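Local coordinates for protein probable enoyl-CoA hydratase/isomerase (Pseudomonas aeruginosa, PDB 7BOR) that binds coenzyme A and probably acts on fatty enoyl-CoA thioesters as a crotonase-type delta(3)-delta(2)-enoyl-CoA isomerase, at residues F84-A87 against L88-P92; S206-L209 against M210-F214; K152-E155 against L156-G160; S141-L144 against P145-L148. One frame throughout, in Å; residues are numbered along the deposited sequence.

All four contacts are local, each within one helix or at its C-terminal side, so none closes a long loop and none nests in or crosses another. From the N terminus, contact 1 comes first, at the C-terminal side of helix 80-90 just before strand 95-99 of the main sheet. Contact 4 (141-148) and contact 3 (152-160) follow on successive helices that pack against each other, Ala153 on Leu144 and Pro145, and Leu156 on Leu148. Contact 2 comes last, in the long helix 200-233. It reaches back to contact 1 through Lys207 and Phe91, and to contact 4 through Phe214 and Arg146, so this helix ties the early and middle helices together.

Contact 1 (F84-A87 against L88-P92); sequences FMSA and LLEFP
Phe84 and Leu88 sit one helical turn apart, with CZ of the Phe84 ring 3.9 Å from CD2 of Leu88. Both side chains have CG anti to the backbone N (chi1 166° and -176°), which runs them alongside each other on one flank of the helix. On another flank a water bridges two polar side chains: it lies 2.5 Å from Ser86 OG and donates to Glu90 OE2 at 3.1 Å. In Glu90, CG lies beside the backbone N and rests 3.0 Å from Ser86 O, and a bend at chi2 then turns the carboxylate. OE2 also forms a salt bridge with Arg219 of helix 200-233, which probably fixes the turn of the acid and helps to place the water.

Beneath these side chains runs helical bonding. Leu88 N gives an almost straight bond of 2.9 Å to Phe84 O; those from Leu89 N to Met85 O and Glu90 N to Ser86 O are as long but less straight. Phe91 N bonds to Leu88 O at 2.9 Å.

The Met85 side chain is about 7 Å from that of the CoA-binding Asn64, near the CoA site but not in it. Phe84 packs on Met35 of helix 29-44, and Ala87 and Leu88 on Leu39 of the same helix, while Leu89 meets Ile215, Leu218 and Ile222 of helix 200-233. Beyond Pro92 the chain enters strand 95-99, inside the main sheet.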
ATOM      1  N   PHE A  84       9.845   4.190  -1.129  1.00 34.83           N
ATOM      2  CA  PHE A  84       8.733   3.824  -0.254  1.00 37.21           C
ATOM      3  C   PHE A  84       8.460   2.323  -0.338  1.00 34.15           C
ATOM      4  O   PHE A  84       8.332   1.651   0.691  1.00 34.82           O
ATOM      5  CB  PHE A  84       7.470   4.592  -0.585  1.00 38.39           C
ATOM      6  CG  PHE A  84       6.255   4.003   0.067  1.00 40.19           C
ATOM      7  CD1 PHE A  84       6.118   4.049   1.457  1.00 38.34           C
ATOM      8  CD2 PHE A  84       5.275   3.378  -0.693  1.00 39.63           C
ATOM      9  CE1 PHE A  84       5.016   3.498   2.074  1.00 30.97           C
ATOM     10  CE2 PHE A  84       4.134   2.823  -0.081  1.00 35.10           C
ATOM     11  CZ  PHE A  84       4.015   2.877   1.299  1.00 39.19           C
ATOM     12  N   MET A  85       8.424   1.769  -1.554  1.00 33.70           N
ATOM     13  CA  MET A  85       8.158   0.335  -1.697  1.00 32.05           C
ATOM     14  C   MET A  85       9.189  -0.501  -0.960  1.00 38.14           C
ATOM     15  O   MET A  85       8.847  -1.479  -0.269  1.00 31.59           O
ATOM     16  CB  MET A  85       8.139  -0.070  -3.177  1.00 36.83           C
ATOM     17  CG  MET A  85       6.869   0.332  -3.939  1.00 37.84           C
ATOM     18  SD  MET A  85       6.903  -0.262  -5.659  1.00 39.15           S
ATOM     19  CE  MET A  85       7.044   1.289  -6.447  1.00 34.32           C
ATOM     20  N   SER A  86      10.470  -0.164  -1.142  1.00 32.50           N
ATOM     21  CA  SER A  86      11.534  -0.938  -0.532  1.00 35.44           C
ATOM     22  C   SER A  86      11.448  -0.830   0.969  1.00 31.04           C
ATOM     23  O   SER A  86      11.607  -1.820   1.684  1.00 36.48           O
ATOM     24  CB  SER A  86      12.909  -0.422  -1.002  1.00 32.10           C
ATOM     25  OG  SER A  86      13.916  -1.428  -0.941  1.00 41.08           O
ATOM     26  N   ALA A  87      11.218   0.384   1.458  1.00 31.52           N
ATOM     27  CA  ALA A  87      11.116   0.604   2.900  1.00 37.21           C
ATOM     28  C   ALA A  87       9.974  -0.217   3.527  1.00 33.58           C
ATOM     29  O   ALA A  87      10.175  -0.904   4.531  1.00 33.84           O
ATOM     30  CB  ALA A  87      10.929   2.094   3.193  1.00 33.78           C
ATOM     31  N   LEU A  88       8.773  -0.161   2.961  1.00 34.29           N
ATOM     32  CA  LEU A  88       7.685  -0.964   3.534  1.00 35.94           C
ATOM     33  C   LEU A  88       7.972  -2.460   3.402  1.00 33.52           C
ATOM     34  O   LEU A  88       7.905  -3.221   4.378  1.00 32.88           O
ATOM     35  CB  LEU A  88       6.388  -0.604   2.861  1.00 33.06           C
ATOM     36  CG  LEU A  88       5.104  -1.261   3.382  1.00 35.71           C
ATOM     37  CD1 LEU A  88       4.845  -0.901   4.796  1.00 31.02           C
ATOM     38  CD2 LEU A  88       3.987  -0.797   2.452  1.00 31.95           C
ATOM     39  N   LEU A  89       8.356  -2.894   2.210  1.00 36.30           N
ATOM     40  CA  LEU A  89       8.666  -4.305   2.015  1.00 34.11           C
ATOM     41  C   LEU A  89       9.658  -4.811   3.058  1.00 38.26           C
ATOM     42  O   LEU A  89       9.498  -5.910   3.618  1.00 36.59           O
ATOM     43  CB  LEU A  89       9.207  -4.487   0.601  1.00 38.41           C
ATOM     44  CG  LEU A  89       9.763  -5.844   0.244  1.00 37.76           C
ATOM     45  CD1 LEU A  89       8.606  -6.875   0.204  1.00 39.32           C
ATOM     46  CD2 LEU A  89      10.470  -5.745  -1.066  1.00 42.66           C
ATOM     47  N   GLU A  90      10.684  -4.023   3.347  1.00 34.11           N
ATOM     48  CA  GLU A  90      11.732  -4.474   4.255  1.00 40.75           C
ATOM     49  C   GLU A  90      11.453  -4.074   5.701  1.00 34.74           C
ATOM     50  O   GLU A  90      12.257  -4.388   6.585  1.00 36.28           O
ATOM     51  CB  GLU A  90      13.102  -3.926   3.789  1.00 35.98           C
ATOM     52  CG  GLU A  90      13.378  -4.141   2.301  1.00 38.92           C
ATOM     53  CD  GLU A  90      13.916  -5.535   2.011  1.00 43.75           C
ATOM     54  OE1 GLU A  90      14.080  -6.290   2.981  1.00 49.85           O
ATOM     55  OE2 GLU A  90      14.202  -5.876   0.839  1.00 49.55           O
ATOM     56  N   PHE A  91      10.343  -3.381   5.972  1.00 36.41           N
ATOM     57  CA  PHE A  91      10.075  -2.945   7.337  1.00 36.30           C
ATOM     58  C   PHE A  91       9.995  -4.173   8.246  1.00 41.19           C
ATOM     59  O   PHE A  91       9.215  -5.099   7.963  1.00 39.81           O
ATOM     60  CB  PHE A  91       8.800  -2.160   7.397  1.00 39.58           C
ATOM     61  CG  PHE A  91       8.624  -1.402   8.656  1.00 42.49           C
ATOM     62  CD1 PHE A  91       9.366  -0.280   8.918  1.00 45.64           C
ATOM     63  CD2 PHE A  91       7.683  -1.786   9.562  1.00 34.54           C
ATOM     64  CE1 PHE A  91       9.138   0.429  10.069  1.00 44.87           C
ATOM     65  CE2 PHE A  91       7.458  -1.079  10.696  1.00 40.19           C
ATOM     66  CZ  PHE A  91       8.190   0.016  10.953  1.00 43.38           C
ATOM     67  N   PRO A  92      10.818  -4.265   9.291  1.00 42.35           N
ATOM     68  CA  PRO A  92      10.864  -5.496  10.091  1.00 36.40           C
ATOM     69  C   PRO A  92       9.865  -5.570  11.233  1.00 32.50           C
ATOM     70  O   PRO A  92       9.717  -6.657  11.806  1.00 32.27           O
ATOM     71  CB  PRO A  92      12.302  -5.482  10.641  1.00 38.46           C
ATOM     72  CG  PRO A  92      12.579  -4.011  10.805  1.00 41.30           C
ATOM     73  CD  PRO A  92      11.908  -3.329   9.643  1.00 41.15           C
TER
HETATM   74  O   HOH W   1      13.942  -3.883  -1.463  1.00 36.08           O

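Contact 2 (S206-L209 against M210-F214); sequences SKRL and MKAPF
Lys207 and Lys211, four residues apart, send their chains out next to each other. CE of Lys207 is 3.6 Å from NZ of Lys211, and the two NZ atoms are 4.0 Å apart. A water accepts from both ammonium groups, at 2.9 Å from Lys207 NZ and more weakly from Lys211 NZ. Lys207 is fully extended, CG anti to the backbone N (chi1 173°), and its NZ reaches a salt bridge with Asp115 and a hydrogen bond to Lys93 O; the carboxylate probably offsets the closeness of the two like charges.

Among the backbone bonds, Met210 N to Ser206 O and Lys211 N to Lys207 O are both 3.0 Å. The next, Ala212 N to Arg208 O, is weak, and Arg208 O also takes a weak bond from Lys211 N.

Two carbons rest on carbonyl oxygens: CG of Met210 lies 3.3 Å from Ser206 O, and CD of Pro213 3.2 Å from Leu209 O. The apolar contact is Pro213 CB over the centre of one face of the Phe214 ring; Met210 O lies in plane at the ring's edge.

Lacking an N-H, Pro213 cannot bond to the preceding turn, and Phe214 N bonds to Lys211 O, three residues back, instead of making the regular four-residue bond. The result is a proline kink in the long helix 200-233.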
ATOM      1  N   SER A 206       9.064 -13.756  14.102  1.00 31.62           N
ATOM      2  CA  SER A 206       8.023 -14.491  13.392  1.00 30.76           C
ATOM      3  C   SER A 206       7.784 -13.872  12.024  1.00 25.53           C
ATOM      4  O   SER A 206       7.616 -14.577  11.024  1.00 25.65           O
ATOM      5  CB  SER A 206       6.736 -14.500  14.234  1.00 28.34           C
ATOM      6  OG  SER A 206       6.896 -15.359  15.352  1.00 29.01           O
ATOM      7  N   LYS A 207       7.735 -12.550  11.967  1.00 28.00           N
ATOM      8  CA  LYS A 207       7.482 -11.892  10.696  1.00 29.93           C
ATOM      9  C   LYS A 207       8.624 -12.153   9.730  1.00 31.08           C
ATOM     10  O   LYS A 207       8.392 -12.393   8.538  1.00 27.03           O
ATOM     11  CB  LYS A 207       7.252 -10.395  10.903  1.00 31.25           C
ATOM     12  CG  LYS A 207       7.147  -9.604   9.588  1.00 30.51           C
ATOM     13  CD  LYS A 207       6.718  -8.134   9.786  1.00 30.98           C
ATOM     14  CE  LYS A 207       6.899  -7.329   8.484  1.00 27.41           C
ATOM     15  NZ  LYS A 207       6.283  -6.008   8.576  1.00 26.30           N
ATOM     16  N   ARG A 208       9.863 -12.188  10.229  1.00 36.09           N
ATOM     17  CA  ARG A 208      10.974 -12.490   9.329  1.00 27.59           C
ATOM     18  C   ARG A 208      10.869 -13.910   8.802  1.00 27.92           C
ATOM     19  O   ARG A 208      11.040 -14.152   7.606  1.00 27.40           O
ATOM     20  CB  ARG A 208      12.291 -12.257  10.050  1.00 32.46           C
ATOM     21  CG  ARG A 208      13.488 -12.222   9.061  1.00 38.96           C
ATOM     22  CD  ARG A 208      14.831 -12.296   9.767  1.00 41.68           C
ATOM     23  NE  ARG A 208      15.009 -13.481  10.609  1.00 49.12           N
ATOM     24  CZ  ARG A 208      15.085 -14.757  10.189  1.00 50.89           C
ATOM     25  NH1 ARG A 208      15.291 -15.717  11.098  1.00 53.48           N
ATOM     26  NH2 ARG A 208      14.943 -15.099   8.892  1.00 45.94           N
ATOM     27  N   LEU A 209      10.539 -14.875   9.659  1.00 26.25           N
ATOM     28  CA  LEU A 209      10.425 -16.235   9.148  1.00 26.86           C
ATOM     29  C   LEU A 209       9.306 -16.359   8.128  1.00 26.67           C
ATOM     30  O   LEU A 209       9.380 -17.214   7.232  1.00 29.99           O
ATOM     31  CB  LEU A 209      10.178 -17.205  10.290  1.00 29.31           C
ATOM     32  CG  LEU A 209      11.398 -17.448  11.195  1.00 34.02           C
ATOM     33  CD1 LEU A 209      11.074 -18.218  12.453  1.00 32.74           C
ATOM     34  CD2 LEU A 209      12.349 -18.230  10.314  1.00 31.42           C
ATOM     35  N   MET A 210       8.240 -15.556   8.289  1.00 28.52           N
ATOM     36  CA  MET A 210       7.111 -15.605   7.369  1.00 25.65           C
ATOM     37  C   MET A 210       7.478 -15.013   6.027  1.00 26.54           C
ATOM     38  O   MET A 210       6.909 -15.405   5.008  1.00 29.79           O
ATOM     39  CB  MET A 210       5.912 -14.846   7.940  1.00 26.91           C
ATOM     40  CG  MET A 210       5.141 -15.533   9.114  1.00 23.25           C
ATOM     41  SD  MET A 210       3.955 -14.382   9.761  1.00 27.64           S
ATOM     42  CE  MET A 210       2.759 -14.424   8.395  1.00 32.13           C
ATOM     43  N   LYS A 211       8.388 -14.025   5.998  1.00 27.14           N
ATOM     44  CA  LYS A 211       8.764 -13.465   4.699  1.00 28.91           C
ATOM     45  C   LYS A 211       9.981 -14.157   4.095  1.00 30.66           C
ATOM     46  O   LYS A 211      10.196 -14.057   2.874  1.00 29.80           O
ATOM     47  CB  LYS A 211       9.007 -11.937   4.816  1.00 28.79           C
ATOM     48  CG  LYS A 211       7.780 -11.179   5.259  1.00 32.37           C
ATOM     49  CD  LYS A 211       7.604  -9.902   4.501  1.00 33.30           C
ATOM     50  CE  LYS A 211       6.458  -9.120   5.100  1.00 33.51           C
ATOM     51  NZ  LYS A 211       6.565  -7.619   4.921  1.00 38.59           N
ATOM     52  N   ALA A 212      10.766 -14.867   4.910  1.00 29.67           N
ATOM     53  CA  ALA A 212      12.068 -15.347   4.426  1.00 28.53           C
ATOM     54  C   ALA A 212      11.971 -16.224   3.189  1.00 35.04           C
ATOM     55  O   ALA A 212      12.775 -16.043   2.254  1.00 33.69           O
ATOM     56  CB  ALA A 212      12.803 -16.092   5.550  1.00 31.02           C
ATOM     57  N   PRO A 213      11.069 -17.189   3.107  1.00 32.21           N
ATOM     58  CA  PRO A 213      11.071 -18.069   1.926  1.00 32.13           C
ATOM     59  C   PRO A 213      10.700 -17.365   0.645  1.00 34.66           C
ATOM     60  O   PRO A 213      10.961 -17.930  -0.420  1.00 33.01           O
ATOM     61  CB  PRO A 213      10.038 -19.141   2.266  1.00 33.38           C
ATOM     62  CG  PRO A 213       9.800 -18.975   3.799  1.00 35.04           C
ATOM     63  CD  PRO A 213      10.064 -17.564   4.116  1.00 33.87           C
ATOM     64  N   PHE A 214      10.125 -16.155   0.716  1.00 33.37           N
ATOM     65  CA  PHE A 214       9.505 -15.473  -0.419  1.00 36.38           C
ATOM     66  C   PHE A 214      10.262 -14.203  -0.829  1.00 33.84           C
ATOM     67  O   PHE A 214      10.049 -13.693  -1.936  1.00 31.06           O
ATOM     68  CB  PHE A 214       8.017 -15.088  -0.084  1.00 35.12           C
ATOM     69  CG  PHE A 214       7.194 -16.206   0.613  1.00 35.87           C
ATOM     70  CD1 PHE A 214       6.655 -17.263  -0.119  1.00 34.76           C
ATOM     71  CD2 PHE A 214       6.973 -16.199   2.006  1.00 38.71           C
ATOM     72  CE1 PHE A 214       5.960 -18.323   0.531  1.00 40.94           C
ATOM     73  CE2 PHE A 214       6.246 -17.268   2.675  1.00 31.43           C
ATOM     74  CZ  PHE A 214       5.688 -18.280   1.917  1.00 32.99           C
TER
HETATM   75  O   HOH W   2       6.265  -4.889   5.899  1.00 32.25           O

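Contact 3 (K152-E155 against L156-G160); sequences KAAE and LLMLG
Met158 lays its sulfur against Ala154 one turn back, SD lying 3.8 Å from CB of the alanine. Its CG stands anti to the carbonyl carbon, which places the sulfur beside Ala154, and the bend at chi3 then carries CE away from it. CB of Met158 also sits close over the turn before, 3.3 Å from Ala154 O.

That oxygen accepts two hydrogen bonds. Met158 N lies 2.7 Å from it and approaches well off the line of the carbonyl, at a C=O...N angle of 138°. Leu159 N is 3.2 Å away and lies much closer to that line, at 165°. A four-residue bond and a five-residue bond thus share one acceptor, and the turn widens here. The bond from Leu157 N to Ala153 O is 2.8 Å, whereas that from Leu156 N to Lys152 O is weak. Leu159 puts its CB 3.4 Å from Glu155 O, a carbonyl whose residue also makes a backbone hydrogen bond with Gln161.

Leu156 packs on Leu148 and Met127, and Leu157 on Leu144, Met127 and Pro136. Toward the start of the helix, Lys152 makes a cation-pi contact with Trp171.

Past helix 150-157, the backbone keeps negative phi through Leu159 and swings to positive phi (71°) at Gly160. A widened turn followed by a glycine of positive phi is a familiar way for a helix to give out at its C-terminal side, and here it leads the chain on to the short strand 163-164.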
ATOM      1  N   LYS A 152      -8.755 -15.833 -10.356  1.00 24.52           N
ATOM      2  CA  LYS A 152      -9.251 -14.784  -9.470  1.00 25.76           C
ATOM      3  C   LYS A 152      -8.318 -13.576  -9.460  1.00 25.76           C
ATOM      4  O   LYS A 152      -8.796 -12.432  -9.430  1.00 23.14           O
ATOM      5  CB  LYS A 152      -9.416 -15.364  -8.077  1.00 25.28           C
ATOM      6  CG  LYS A 152     -10.190 -14.519  -7.163  1.00 33.59           C
ATOM      7  CD  LYS A 152     -11.653 -14.600  -7.511  1.00 32.36           C
ATOM      8  CE  LYS A 152     -12.457 -14.204  -6.267  1.00 39.23           C
ATOM      9  NZ  LYS A 152     -11.843 -14.781  -5.008  1.00 40.90           N
ATOM     10  N   ALA A 153      -6.987 -13.810  -9.453  1.00 22.06           N
ATOM     11  CA  ALA A 153      -6.020 -12.705  -9.528  1.00 24.07           C
ATOM     12  C   ALA A 153      -6.170 -11.955 -10.854  1.00 20.97           C
ATOM     13  O   ALA A 153      -6.044 -10.729 -10.917  1.00 23.41           O
ATOM     14  CB  ALA A 153      -4.588 -13.235  -9.347  1.00 21.53           C
ATOM     15  N   ALA A 154      -6.499 -12.686 -11.904  1.00 22.81           N
ATOM     16  CA  ALA A 154      -6.587 -12.121 -13.238  1.00 25.38           C
ATOM     17  C   ALA A 154      -7.759 -11.160 -13.357  1.00 24.26           C
ATOM     18  O   ALA A 154      -7.663 -10.110 -14.014  1.00 22.74           O
ATOM     19  CB  ALA A 154      -6.720 -13.255 -14.262  1.00 23.38           C
ATOM     20  N   GLU A 155      -8.903 -11.552 -12.798  1.00 25.11           N
ATOM     21  CA  GLU A 155     -10.001 -10.618 -12.635  1.00 21.37           C
ATOM     22  C   GLU A 155      -9.528  -9.301 -12.016  1.00 23.47           C
ATOM     23  O   GLU A 155      -9.892  -8.221 -12.493  1.00 22.57           O
ATOM     24  CB  GLU A 155     -11.068 -11.250 -11.755  1.00 25.42           C
ATOM     25  CG  GLU A 155     -12.335 -10.466 -11.734  1.00 28.79           C
ATOM     26  CD  GLU A 155     -13.442 -11.163 -10.977  1.00 33.66           C
ATOM     27  OE1 GLU A 155     -13.243 -12.253 -10.356  1.00 29.79           O
ATOM     28  OE2 GLU A 155     -14.536 -10.583 -11.017  1.00 35.55           O
ATOM     29  N   LEU A 156      -8.673  -9.355 -10.994  1.00 22.54           N
ATOM     30  CA  LEU A 156      -8.223  -8.089 -10.413  1.00 21.61           C
ATOM     31  C   LEU A 156      -7.141  -7.381 -11.246  1.00 25.44           C
ATOM     32  O   LEU A 156      -7.169  -6.147 -11.380  1.00 24.41           O
ATOM     33  CB  LEU A 156      -7.738  -8.317  -8.988  1.00 24.05           C
ATOM     34  CG  LEU A 156      -8.674  -9.063  -8.031  1.00 22.20           C
ATOM     35  CD1 LEU A 156      -8.145  -9.125  -6.594  1.00 23.78           C
ATOM     36  CD2 LEU A 156     -10.097  -8.393  -8.104  1.00 21.75           C
ATOM     37  N   LEU A 157      -6.216  -8.122 -11.880  1.00 22.61           N
ATOM     38  CA  LEU A 157      -5.059  -7.481 -12.536  1.00 22.98           C
ATOM     39  C   LEU A 157      -5.167  -7.342 -14.070  1.00 26.46           C
ATOM     40  O   LEU A 157      -4.729  -6.326 -14.618  1.00 28.00           O
ATOM     41  CB  LEU A 157      -3.796  -8.254 -12.210  1.00 24.18           C
ATOM     42  CG  LEU A 157      -3.297  -8.192 -10.780  1.00 26.21           C
ATOM     43  CD1 LEU A 157      -2.016  -9.022 -10.655  1.00 28.91           C
ATOM     44  CD2 LEU A 157      -3.019  -6.785 -10.353  1.00 29.15           C
ATOM     45  N   MET A 158      -5.719  -8.345 -14.770  1.00 23.87           N
ATOM     46  CA  MET A 158      -5.933  -8.267 -16.209  1.00 27.23           C
ATOM     47  C   MET A 158      -7.205  -7.493 -16.581  1.00 27.65           C
ATOM     48  O   MET A 158      -7.243  -6.868 -17.648  1.00 30.82           O
ATOM     49  CB  MET A 158      -5.975  -9.677 -16.788  1.00 25.58           C
ATOM     50  CG  MET A 158      -4.591 -10.347 -16.902  1.00 29.40           C
ATOM     51  SD  MET A 158      -4.824 -12.066 -17.365  1.00 30.98           S
ATOM     52  CE  MET A 158      -5.503 -11.886 -19.005  1.00 29.34           C
ATOM     53  N   LEU A 159      -8.223  -7.474 -15.714  1.00 26.50           N
ATOM     54  CA  LEU A 159      -9.403  -6.645 -15.932  1.00 31.15           C
ATOM     55  C   LEU A 159      -9.445  -5.397 -15.063  1.00 28.30           C
ATOM     56  O   LEU A 159     -10.191  -4.475 -15.378  1.00 28.71           O
ATOM     57  CB  LEU A 159     -10.691  -7.429 -15.666  1.00 28.75           C
ATOM     58  CG  LEU A 159     -11.370  -8.153 -16.809  1.00 37.35           C
ATOM     59  CD1 LEU A 159     -12.652  -8.780 -16.337  1.00 35.38           C
ATOM     60  CD2 LEU A 159     -11.653  -7.183 -17.954  1.00 42.90           C
ATOM     61  N   GLY A 160      -8.709  -5.328 -13.968  1.00 26.20           N
ATOM     62  CA  GLY A 160      -8.819  -4.139 -13.135  1.00 27.95           C
ATOM     63  C   GLY A 160     -10.140  -4.042 -12.397  1.00 27.83           C
ATOM     64  O   GLY A 160     -10.560  -2.939 -12.024  1.00 28.54           O
TER

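Contact 4 (S141-L144 against P145-L148); sequences SLIL and PRML
Helix 140-148 carries a proline in its middle, and Pro145 sets its ring against the turn before, CG lying 3.3 Å from Ser141 O. The peptide bond itself brings CD of the proline close to CB of Leu144. Pro145 has no N-H to give the preceding turn, and the helix kinks at this point. The next bond, Arg146 N to Leu142 O, is weak at 3.4 Å. Regular bonding returns with Met147 N to Ile143 O and with Leu148 N to Leu144 O, the latter 2.8 Å long.

Arg146 bends at chi3 (73°) and brings its guanidinium back over the earlier turn. NH2 comes 3.4 Å from CG of Leu142, whose side chain it crosses at a slant, and NH1 passes near Ile143 CG1. In the wider fold this group packs on Phe214 of helix 200-233, and Leu142 lies against Glu217 and Val221 of the same helix.

Ile143 and Met147 run alongside each other, with CG2 of the isoleucine 3.7 Å from CE of the methionine, a bend at chi3 turning the methyl toward Ile143. Leu144 and Leu148 meet more loosely, CD2 to CD1 4.3 Å, and both also pack on helix 150-157. At the N-terminal end Ser141 OG is hydrogen-bonded to Glu225.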
ATOM      1  N   SER A 141       1.917  -9.094  -9.049  1.00 25.17           N
ATOM      2  CA  SER A 141       1.895 -10.146 -10.065  1.00 22.15           C
ATOM      3  C   SER A 141       2.383 -11.463  -9.508  1.00 22.74           C
ATOM      4  O   SER A 141       2.071 -12.523 -10.052  1.00 22.69           O
ATOM      5  CB  SER A 141       2.768  -9.765 -11.279  1.00 26.71           C
ATOM      6  OG  SER A 141       4.122  -9.679 -10.916  1.00 25.90           O
ATOM      7  N   LEU A 142       3.142 -11.422  -8.423  1.00 23.95           N
ATOM      8  CA  LEU A 142       3.466 -12.647  -7.707  1.00 28.28           C
ATOM      9  C   LEU A 142       2.493 -12.952  -6.562  1.00 27.19           C
ATOM     10  O   LEU A 142       2.045 -14.091  -6.413  1.00 23.41           O
ATOM     11  CB  LEU A 142       4.881 -12.527  -7.153  1.00 26.57           C
ATOM     12  CG  LEU A 142       5.365 -13.669  -6.264  1.00 34.10           C
ATOM     13  CD1 LEU A 142       5.553 -14.877  -7.153  1.00 34.84           C
ATOM     14  CD2 LEU A 142       6.575 -13.220  -5.543  1.00 30.35           C
ATOM     15  N   ILE A 143       2.260 -11.974  -5.691  1.00 24.93           N
ATOM     16  CA  ILE A 143       1.499 -12.221  -4.462  1.00 27.29           C
ATOM     17  C   ILE A 143       0.069 -12.641  -4.777  1.00 25.81           C
ATOM     18  O   ILE A 143      -0.450 -13.585  -4.186  1.00 26.28           O
ATOM     19  CB  ILE A 143       1.540 -10.980  -3.548  1.00 25.68           C
ATOM     20  CG1 ILE A 143       2.971 -10.745  -3.078  1.00 28.08           C
ATOM     21  CG2 ILE A 143       0.583 -11.087  -2.334  1.00 24.17           C
ATOM     22  CD1 ILE A 143       3.170  -9.408  -2.364  1.00 24.37           C
ATOM     23  N   LEU A 144      -0.576 -11.976  -5.707  1.00 23.87           N
ATOM     24  CA  LEU A 144      -2.014 -12.244  -5.875  1.00 27.35           C
ATOM     25  C   LEU A 144      -2.336 -13.607  -6.485  1.00 27.48           C
ATOM     26  O   LEU A 144      -3.240 -14.293  -5.993  1.00 28.21           O
ATOM     27  CB  LEU A 144      -2.673 -11.152  -6.709  1.00 23.01           C
ATOM     28  CG  LEU A 144      -2.830  -9.802  -5.999  1.00 24.40           C
ATOM     29  CD1 LEU A 144      -3.516  -8.829  -6.955  1.00 23.50           C
ATOM     30  CD2 LEU A 144      -3.605  -9.862  -4.671  1.00 24.81           C
ATOM     31  N   PRO A 145      -1.611 -14.084  -7.506  1.00 26.18           N
ATOM     32  CA  PRO A 145      -1.920 -15.435  -7.995  1.00 26.40           C
ATOM     33  C   PRO A 145      -1.577 -16.495  -6.965  1.00 26.65           C
ATOM     34  O   PRO A 145      -2.249 -17.533  -6.914  1.00 28.10           O
ATOM     35  CB  PRO A 145      -1.103 -15.562  -9.292  1.00 26.17           C
ATOM     36  CG  PRO A 145      -0.758 -14.164  -9.703  1.00 25.14           C
ATOM     37  CD  PRO A 145      -0.689 -13.354  -8.395  1.00 25.46           C
ATOM     38  N   ARG A 146      -0.584 -16.247  -6.122  1.00 26.29           N
ATOM     39  CA  ARG A 146      -0.237 -17.208  -5.086  1.00 34.53           C
ATOM     40  C   ARG A 146      -1.327 -17.310  -4.030  1.00 35.26           C
ATOM     41  O   ARG A 146      -1.611 -18.396  -3.519  1.00 35.40           O
ATOM     42  CB  ARG A 146       1.071 -16.796  -4.435  1.00 35.79           C
ATOM     43  CG  ARG A 146       1.658 -17.828  -3.529  1.00 41.86           C
ATOM     44  CD  ARG A 146       3.112 -17.473  -3.277  1.00 43.37           C
ATOM     45  NE  ARG A 146       3.241 -16.325  -2.395  1.00 38.28           N
ATOM     46  CZ  ARG A 146       4.222 -15.438  -2.462  1.00 46.83           C
ATOM     47  NH1 ARG A 146       4.268 -14.437  -1.596  1.00 51.32           N
ATOM     48  NH2 ARG A 146       5.145 -15.533  -3.403  1.00 56.10           N
ATOM     49  N   MET A 147      -1.878 -16.169  -3.648  1.00 30.14           N
ATOM     50  CA  MET A 147      -2.922 -16.105  -2.640  1.00 31.92           C
ATOM     51  C   MET A 147      -4.262 -16.547  -3.180  1.00 34.32           C
ATOM     52  O   MET A 147      -5.023 -17.209  -2.476  1.00 34.14           O
ATOM     53  CB  MET A 147      -3.052 -14.677  -2.115  1.00 29.66           C
ATOM     54  CG  MET A 147      -3.969 -14.554  -0.950  1.00 40.24           C
ATOM     55  SD  MET A 147      -4.209 -12.823  -0.525  1.00 46.66           S
ATOM     56  CE  MET A 147      -2.555 -12.235  -0.705  1.00 33.79           C
ATOM     57  N   LEU A 148      -4.590 -16.155  -4.401  1.00 29.83           N
ATOM     58  CA  LEU A 148      -5.919 -16.360  -4.905  1.00 28.56           C
ATOM     59  C   LEU A 148      -6.040 -17.365  -6.044  1.00 30.10           C
ATOM     60  O   LEU A 148      -7.168 -17.659  -6.445  1.00 28.14           O
ATOM     61  CB  LEU A 148      -6.467 -15.018  -5.392  1.00 25.85           C
ATOM     62  CG  LEU A 148      -6.406 -13.818  -4.471  1.00 31.11           C
ATOM     63  CD1 LEU A 148      -6.860 -12.571  -5.226  1.00 26.87           C
ATOM     64  CD2 LEU A 148      -7.325 -14.052  -3.310  1.00 28.57           C
TER